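Local coordinates for probable quinone reductase Qor (NADPH:quinone reductase) (Zeta-crystallin homolog protein) (Mycobacterium tuberculosis, PDB 4RVU) that probably reduces quinones with electrons from NADPH, the cofactor bound in this structure, as a zeta-crystallin homologue, at residues A126-L131 with P271-F276; L137-P142 with F283-A288. One frame throughout, in Å; residues are numbered along the deposited sequence.

Interaction 1: A126-L131 with P271-F276. With NDP (NADPH dihydro-nicotinamide-adenine-dinucleotide phosphate), chain E.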
loop_
_atom_site.group_PDB
_atom_site.type_symbol
_atom_site.label_atom_id
_atom_site.label_comp_id
_atom_site.label_asym_id
_atom_site.label_seq_id
_atom_site.Cartn_x
_atom_site.Cartn_y
_atom_site.Cartn_z
ATOM N N ALA A 126 -20.791 -7.120 17.210
ATOM C CA ALA A 126 -19.415 -6.693 17.465
ATOM C C ALA A 126 -18.339 -7.470 16.723
ATOM O O ALA A 126 -17.324 -6.890 16.338
ATOM C CB ALA A 126 -19.127 -6.729 18.965
ATOM N N LEU A 127 -18.515 -8.778 16.544
ATOM C CA LEU A 127 -17.384 -9.615 16.111
ATOM C C LEU A 127 -16.811 -9.344 14.720
ATOM O O LEU A 127 -15.639 -8.996 14.604
ATOM C CB LEU A 127 -17.677 -11.116 16.265
ATOM C CG LEU A 127 -16.380 -11.925 16.065
ATOM C CD1 LEU A 127 -15.409 -11.738 17.243
ATOM C CD2 LEU A 127 -16.622 -13.409 15.791
ATOM N N LEU A 128 -17.594 -9.528 13.660
ATOM C CA LEU A 128 -17.033 -9.350 12.311
ATOM C C LEU A 128 -16.507 -7.934 12.138
ATOM O O LEU A 128 -15.382 -7.725 11.669
ATOM C CB LEU A 128 -18.072 -9.660 11.222
ATOM C CG LEU A 128 -17.517 -9.801 9.791
ATOM C CD1 LEU A 128 -18.390 -10.733 8.950
ATOM C CD2 LEU A 128 -17.386 -8.452 9.091
ATOM N N LYS A 129 -17.316 -6.959 12.526
ATOM C CA LYS A 129 -16.929 -5.571 12.345
ATOM C C LYS A 129 -15.806 -5.152 13.306
ATOM O O LYS A 129 -14.932 -4.343 12.948
ATOM C CB LYS A 129 -18.157 -4.682 12.479
ATOM C CG LYS A 129 -19.207 -4.924 11.393
ATOM C CD LYS A 129 -20.508 -4.221 11.806
ATOM C CE LYS A 129 -21.768 -4.960 11.376
ATOM N NZ LYS A 129 -21.828 -6.426 11.712
ATOM N N GLY A 130 -15.820 -5.705 14.516
ATOM C CA GLY A 130 -14.780 -5.429 15.494
ATOM C C GLY A 130 -13.427 -6.030 15.151
ATOM O O GLY A 130 -12.384 -5.393 15.380
ATOM N N LEU A 131 -13.433 -7.248 14.608
ATOM C CA LEU A 131 -12.198 -7.875 14.112
ATOM C C LEU A 131 -11.654 -7.038 12.970
ATOM O O LEU A 131 -10.436 -6.886 12.804
ATOM C CB LEU A 131 -12.448 -9.317 13.643
ATOM C CG LEU A 131 -12.810 -10.386 14.677
ATOM C CD1 LEU A 131 -13.264 -11.681 13.986
ATOM C CD2 LEU A 131 -11.625 -10.669 15.590
ATOM N N PRO A 271 -7.676 -4.446 1.914
ATOM C CA PRO A 271 -7.630 -5.676 2.704
ATOM C C PRO A 271 -8.971 -6.404 2.780
ATOM O O PRO A 271 -10.045 -5.821 2.548
ATOM C CB PRO A 271 -7.248 -5.172 4.099
ATOM C CG PRO A 271 -7.866 -3.789 4.165
ATOM C CD PRO A 271 -7.700 -3.236 2.759
ATOM N N SER A 272 -8.876 -7.692 3.097
ATOM C CA SER A 272 -10.025 -8.538 3.394
ATOM C C SER A 272 -9.758 -9.251 4.717
ATOM O O SER A 272 -8.628 -9.669 4.979
ATOM C CB SER A 272 -10.226 -9.551 2.267
ATOM O OG SER A 272 -10.779 -10.760 2.742
ATOM N N LEU A 273 -10.798 -9.363 5.546
ATOM C CA LEU A 273 -10.736 -10.032 6.849
ATOM C C LEU A 273 -10.099 -11.426 6.760
ATOM O O LEU A 273 -9.400 -11.874 7.683
ATOM C CB LEU A 273 -12.156 -10.131 7.456
ATOM C CG LEU A 273 -12.271 -10.792 8.833
ATOM C CD1 LEU A 273 -11.446 -10.010 9.856
ATOM C CD2 LEU A 273 -13.736 -10.950 9.310
ATOM N N PHE A 274 -10.350 -12.110 5.652
ATOM C CA PHE A 274 -9.767 -13.428 5.411
ATOM C C PHE A 274 -8.251 -13.468 5.667
ATOM O O PHE A 274 -7.739 -14.425 6.262
ATOM C CB PHE A 274 -10.092 -13.885 3.987
ATOM C CG PHE A 274 -9.490 -15.210 3.629
ATOM C CD1 PHE A 274 -10.085 -16.391 4.047
ATOM C CD2 PHE A 274 -8.324 -15.280 2.873
ATOM C CE1 PHE A 274 -9.529 -17.623 3.720
ATOM C CE2 PHE A 274 -7.765 -16.507 2.543
ATOM C CZ PHE A 274 -8.372 -17.680 2.967
ATOM N N HIS A 275 -7.535 -12.423 5.258
ATOM C CA HIS A 275 -6.076 -12.420 5.379
ATOM C C HIS A 275 -5.593 -11.953 6.749
ATOM O O HIS A 275 -4.393 -11.848 6.980
ATOM C CB HIS A 275 -5.424 -11.571 4.275
ATOM C CG HIS A 275 -5.733 -12.041 2.888
ATOM N ND1 HIS A 275 -6.448 -11.279 1.988
ATOM C CD2 HIS A 275 -5.433 -13.196 2.246
ATOM C CE1 HIS A 275 -6.570 -11.941 0.852
ATOM N NE2 HIS A 275 -5.962 -13.109 0.982
ATOM N N PHE A 276 -6.524 -11.678 7.663
ATOM C CA PHE A 276 -6.147 -11.295 9.019
ATOM C C PHE A 276 -6.740 -12.244 10.060
ATOM O O PHE A 276 -6.664 -11.987 11.255
ATOM C CB PHE A 276 -6.532 -9.835 9.306
ATOM C CG PHE A 276 -5.933 -8.864 8.331
ATOM C CD1 PHE A 276 -4.764 -8.181 8.647
ATOM C CD2 PHE A 276 -6.510 -8.671 7.076
ATOM C CE1 PHE A 276 -4.187 -7.295 7.729
ATOM C CE2 PHE A 276 -5.936 -7.802 6.153
ATOM C CZ PHE A 276 -4.777 -7.101 6.489
HETATM P PA NDP E . -22.236 0.186 7.455
HETATM O O1A NDP E . -23.017 -0.087 8.710
HETATM O O2A NDP E . -21.056 1.113 7.505
HETATM O O5B NDP E . -23.251 0.705 6.322
HETATM C C5B NDP E . -22.752 1.307 5.133
HETATM C C4B NDP E . -22.707 2.810 5.354
HETATM O O4B NDP E . -21.952 3.460 4.330
HETATM C C3B NDP E . -24.094 3.422 5.292
HETATM O O3B NDP E . -24.736 3.412 6.568
HETATM C C2B NDP E . -23.832 4.831 4.801
HETATM O O2B NDP E . -23.763 5.741 5.890
HETATM C C1B NDP E . -22.489 4.761 4.089
HETATM N N9A NDP E . -22.744 4.977 2.647
HETATM C C8A NDP E . -22.246 5.976 1.900
HETATM N N7A NDP E . -22.689 5.898 0.624
HETATM C C5A NDP E . -23.502 4.831 0.542
HETATM C C6A NDP E . -24.306 4.181 -0.517
HETATM N N6A NDP E . -24.325 4.675 -1.774
HETATM N N1A NDP E . -25.017 3.084 -0.184
HETATM C C2A NDP E . -25.002 2.588 1.066
HETATM N N3A NDP E . -24.298 3.126 2.074
HETATM C C4A NDP E . -23.539 4.228 1.881
HETATM O O3 NDP E . -21.773 -1.222 6.843
HETATM P PN NDP E . -20.769 -2.198 7.627
HETATM O O1N NDP E . -20.377 -1.548 8.927
HETATM O O2N NDP E . -21.370 -3.578 7.609
HETATM O O5D NDP E . -19.483 -2.206 6.666
HETATM C C5D NDP E . -18.793 -0.994 6.371
HETATM C C4D NDP E . -18.008 -1.153 5.078
HETATM O O4D NDP E . -16.846 -1.947 5.312
HETATM C C3D NDP E . -18.820 -1.885 4.029
HETATM O O3D NDP E . -18.536 -1.298 2.760
HETATM C C2D NDP E . -18.296 -3.304 4.053
HETATM O O2D NDP E . -18.387 -3.889 2.753
HETATM C C1D NDP E . -16.851 -3.109 4.484
HETATM N N1N NDP E . -16.291 -4.226 5.245
HETATM C C2N NDP E . -15.108 -4.716 4.869
HETATM C C3N NDP E . -14.495 -5.762 5.543
HETATM C C7N NDP E . -13.168 -6.266 5.059
HETATM O O7N NDP E . -12.598 -7.139 5.690
HETATM N N7N NDP E . -12.645 -5.737 3.954
HETATM C C4N NDP E . -15.142 -6.390 6.754
HETATM C C5N NDP E . -16.419 -5.759 7.066
HETATM C C6N NDP E . -16.934 -4.711 6.312
HETATM P P2B NDP E . -23.831 7.328 5.642
HETATM O O1X NDP E . -23.704 7.473 4.152
HETATM O O2X NDP E . -25.171 7.732 6.185
HETATM O O3X NDP E . -22.676 7.877 6.428
#
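L273 and L128 meet because both swing CG away from their own backbone nitrogen, L273 with chi1 -179° and L128 with chi1 -167°, which brings the branched ends of the two leucines together between the 271-276 loop and helix 120-140. L273 arrives with its two methyls divided between two helix residues. CD2 rests 4.0 Å from CG of L128, the two side chains lying obliquely to one another, while CD1 of L273 sits 4.0 Å from CB of L131, one turn further on. L131 lies against F283 and R286 of helix 280-295, so the leucine of the loop packs on a part of helix 120-140 that is itself backed by another helix.

Across the segments the contact is entirely apolar; the polar work is done with the cofactor. CD2 of L128 comes to the C4N-C5N edge of the nicotinamide ring, near its plane, 3.5 Å from C5N and 3.8 Å from C4N of NADPH. The carboxamide is gripped at both ends by loop backbone: N7N of NADPH donates to O of P271 at 3.0 Å, the straighter of the two bonds, and N of L273 donates to O7N of NADPH at 2.9 Å, more bent at 132°. With one bond given and one received, the amide's rotation about its bond to the ring is fixed. A short 3-10 turn starts at L273, where N of F276 bonds back to O of L273. Behind the loop, N of S272 and ND1 of H275 are both hydrogen-bonded to OG of S265 of the second subunit.

K129 has its ammonium held by E66 and N44, near the cofactor phosphates. The whole is a nicotinamide pocket as in medium-chain dehydrogenases: the loop after the last Rossmann strand, 267-269, holds the carboxamide, and a helix leucine borders the ring's edge.

Interaction 2: L137-P142 with F283-A288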
loop_
_atom_site.group_PDB
_atom_site.type_symbol
_atom_site.label_atom_id
_atom_site.label_comp_id
_atom_site.label_asym_id
_atom_site.label_seq_id
_atom_site.Cartn_x
_atom_site.Cartn_y
_atom_site.Cartn_z
ATOM N N LEU A 137 -6.727 -0.996 12.489
ATOM C CA LEU A 137 -6.027 -0.092 13.413
ATOM C C LEU A 137 -4.721 -0.644 13.958
ATOM O O LEU A 137 -3.880 0.113 14.431
ATOM C CB LEU A 137 -6.925 0.254 14.596
ATOM C CG LEU A 137 -8.150 1.093 14.287
ATOM C CD1 LEU A 137 -9.061 1.123 15.498
ATOM C CD2 LEU A 137 -7.728 2.497 13.917
ATOM N N LYS A 138 -4.559 -1.963 13.928
ATOM C CA LYS A 138 -3.388 -2.580 14.546
ATOM C C LYS A 138 -2.412 -3.182 13.540
ATOM O O LYS A 138 -1.236 -3.364 13.855
ATOM C CB LYS A 138 -3.813 -3.661 15.553
ATOM C CG LYS A 138 -4.560 -3.134 16.776
ATOM C CD LYS A 138 -3.597 -2.510 17.780
ATOM C CE LYS A 138 -4.328 -1.962 19.011
ATOM N NZ LYS A 138 -5.040 -3.004 19.751
ATOM N N SER A 139 -2.897 -3.485 12.335
ATOM C CA SER A 139 -2.114 -4.242 11.351
ATOM C C SER A 139 -1.958 -3.545 10.005
ATOM O O SER A 139 -0.844 -3.435 9.479
ATOM C CB SER A 139 -2.723 -5.638 11.141
ATOM O OG SER A 139 -2.731 -6.368 12.354
ATOM N N VAL A 140 -3.068 -3.102 9.424
ATOM C CA VAL A 140 -3.004 -2.419 8.124
ATOM C C VAL A 140 -2.266 -1.079 8.227
ATOM O O VAL A 140 -1.307 -0.819 7.484
ATOM C CB VAL A 140 -4.405 -2.254 7.496
ATOM C CG1 VAL A 140 -4.345 -1.310 6.304
ATOM C CG2 VAL A 140 -4.954 -3.617 7.069
ATOM N N TYR A 141 -2.712 -0.231 9.139
ATOM C CA TYR A 141 -1.943 0.937 9.525
ATOM C C TYR A 141 -1.971 0.996 11.040
ATOM O O TYR A 141 -3.014 1.258 11.627
ATOM C CB TYR A 141 -2.498 2.244 8.922
ATOM C CG TYR A 141 -1.771 3.430 9.521
ATOM C CD1 TYR A 141 -0.457 3.705 9.166
ATOM C CD2 TYR A 141 -2.359 4.212 10.503
ATOM C CE1 TYR A 141 0.244 4.763 9.745
ATOM C CE2 TYR A 141 -1.674 5.259 11.087
ATOM C CZ TYR A 141 -0.374 5.526 10.708
ATOM O OH TYR A 141 0.306 6.568 11.296
ATOM N N PRO A 142 -0.822 0.752 11.685
ATOM C CA PRO A 142 -0.806 0.724 13.149
ATOM C C PRO A 142 -0.851 2.138 13.717
ATOM O O PRO A 142 0.193 2.794 13.807
ATOM C CB PRO A 142 0.536 0.048 13.484
ATOM C CG PRO A 142 1.239 -0.206 12.132
ATOM C CD PRO A 142 0.527 0.611 11.108
ATOM N N PHE A 283 -6.813 -15.368 14.901
ATOM C CA PHE A 283 -8.204 -15.048 15.176
ATOM C C PHE A 283 -8.424 -14.836 16.679
ATOM O O PHE A 283 -9.086 -13.879 17.099
ATOM C CB PHE A 283 -9.129 -16.152 14.648
ATOM C CG PHE A 283 -10.521 -16.072 15.210
ATOM C CD1 PHE A 283 -11.480 -15.282 14.597
ATOM C CD2 PHE A 283 -10.863 -16.767 16.364
ATOM C CE1 PHE A 283 -12.759 -15.181 15.121
ATOM C CE2 PHE A 283 -12.142 -16.662 16.904
ATOM C CZ PHE A 283 -13.091 -15.866 16.284
ATOM N N SER A 284 -7.866 -15.730 17.488
ATOM C CA SER A 284 -8.079 -15.664 18.931
ATOM C C SER A 284 -7.458 -14.420 19.535
ATOM O O SER A 284 -7.990 -13.859 20.486
ATOM C CB SER A 284 -7.543 -16.916 19.626
ATOM O OG SER A 284 -8.390 -18.026 19.390
ATOM N N TRP A 285 -6.323 -14.004 18.987
ATOM C CA TRP A 285 -5.642 -12.804 19.445
ATOM C C TRP A 285 -6.492 -11.566 19.209
ATOM O O TRP A 285 -6.707 -10.769 20.128
ATOM C CB TRP A 285 -4.278 -12.680 18.753
ATOM C CG TRP A 285 -3.672 -11.314 18.854
ATOM C CD1 TRP A 285 -3.371 -10.633 19.999
ATOM C CD2 TRP A 285 -3.281 -10.463 17.764
ATOM N NE1 TRP A 285 -2.827 -9.412 19.689
ATOM C CE2 TRP A 285 -2.755 -9.285 18.327
ATOM C CE3 TRP A 285 -3.324 -10.589 16.374
ATOM C CZ2 TRP A 285 -2.276 -8.228 17.535
ATOM C CZ3 TRP A 285 -2.849 -9.545 15.593
ATOM C CH2 TRP A 285 -2.334 -8.379 16.176
ATOM N N ARG A 286 -6.986 -11.404 17.981
ATOM C CA ARG A 286 -7.844 -10.268 17.655
ATOM C C ARG A 286 -9.163 -10.276 18.435
ATOM O O ARG A 286 -9.626 -9.232 18.908
ATOM C CB ARG A 286 -8.124 -10.218 16.148
ATOM C CG ARG A 286 -6.856 -10.175 15.283
ATOM C CD ARG A 286 -7.153 -9.686 13.869
ATOM N NE ARG A 286 -5.991 -9.854 12.993
ATOM C CZ ARG A 286 -5.016 -8.963 12.846
ATOM N NH1 ARG A 286 -4.002 -9.220 12.023
ATOM N NH2 ARG A 286 -5.047 -7.818 13.511
ATOM N N ALA A 287 -9.777 -11.447 18.555
ATOM C CA ALA A 287 -11.044 -11.562 19.279
ATOM C C ALA A 287 -10.855 -11.184 20.749
ATOM O O ALA A 287 -11.677 -10.474 21.331
ATOM C CB ALA A 287 -11.605 -12.965 19.147
ATOM N N ALA A 288 -9.766 -11.650 21.342
ATOM C CA ALA A 288 -9.451 -11.307 22.732
ATOM C C ALA A 288 -9.205 -9.810 22.934
ATOM O O ALA A 288 -9.708 -9.226 23.901
ATOM C CB ALA A 288 -8.263 -12.127 23.231
#
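S139 meets R286 where the C-terminal end of helix 120-140 approaches helix 280-295, a polar contact between two helices in the medium-chain dehydrogenase-type fold, made just where the first helix widens into a pi-type turn. Along the first segment, K138 comes just before the contact and turns its ammonium to E289, one turn beyond W285 on the opposing helix, in a salt bridge.

S139 carries the contact itself. Its OG lies beside the backbone N (chi1 -60°) and receives both terminal nitrogens of R286, NH2 at 3.0 Å and NH1 at 3.1 Å. The hydroxyl oxygen sits 6° out of the guanidinium plane, so the arginine grips one atom end-on with a fork of two N-H groups. V140 then packs on F276, and its carbonyl accepts a bond from the Y267 hydroxyl of the second subunit.

The guanidinium is held from several sides: NE is bonded to O of F276, NH1 forms a salt bridge with E282, and NH2 also bonds to ND1 of H134. Together these bonds limit the rotation of the guanidinium, and the carboxylate in the salt bridge would balance its charge. W285 covers one guanidinium face of R286, its CZ3 standing 3.4 Å above the plane and offset toward the rim.

In the fold
The centres of interactions 1 and 2 lie about 9 Å apart, and both use helix 120-140, interaction 1 at its middle and interaction 2 at its C-terminal end. Along the chain the segments alternate: 126-131, 137-142, 271-276, 283-288, so the two pairings cross. They also touch directly, meeting at F276 and R286, and CZ of F276 packs 3.5 Å from CG2 of V140. The long helix is thus joined to both the nicotinamide-holding loop and helix 280-295, which follows that loop in sequence. Since both contacts also touch the second subunit, this links the cofactor site with the dimer interface.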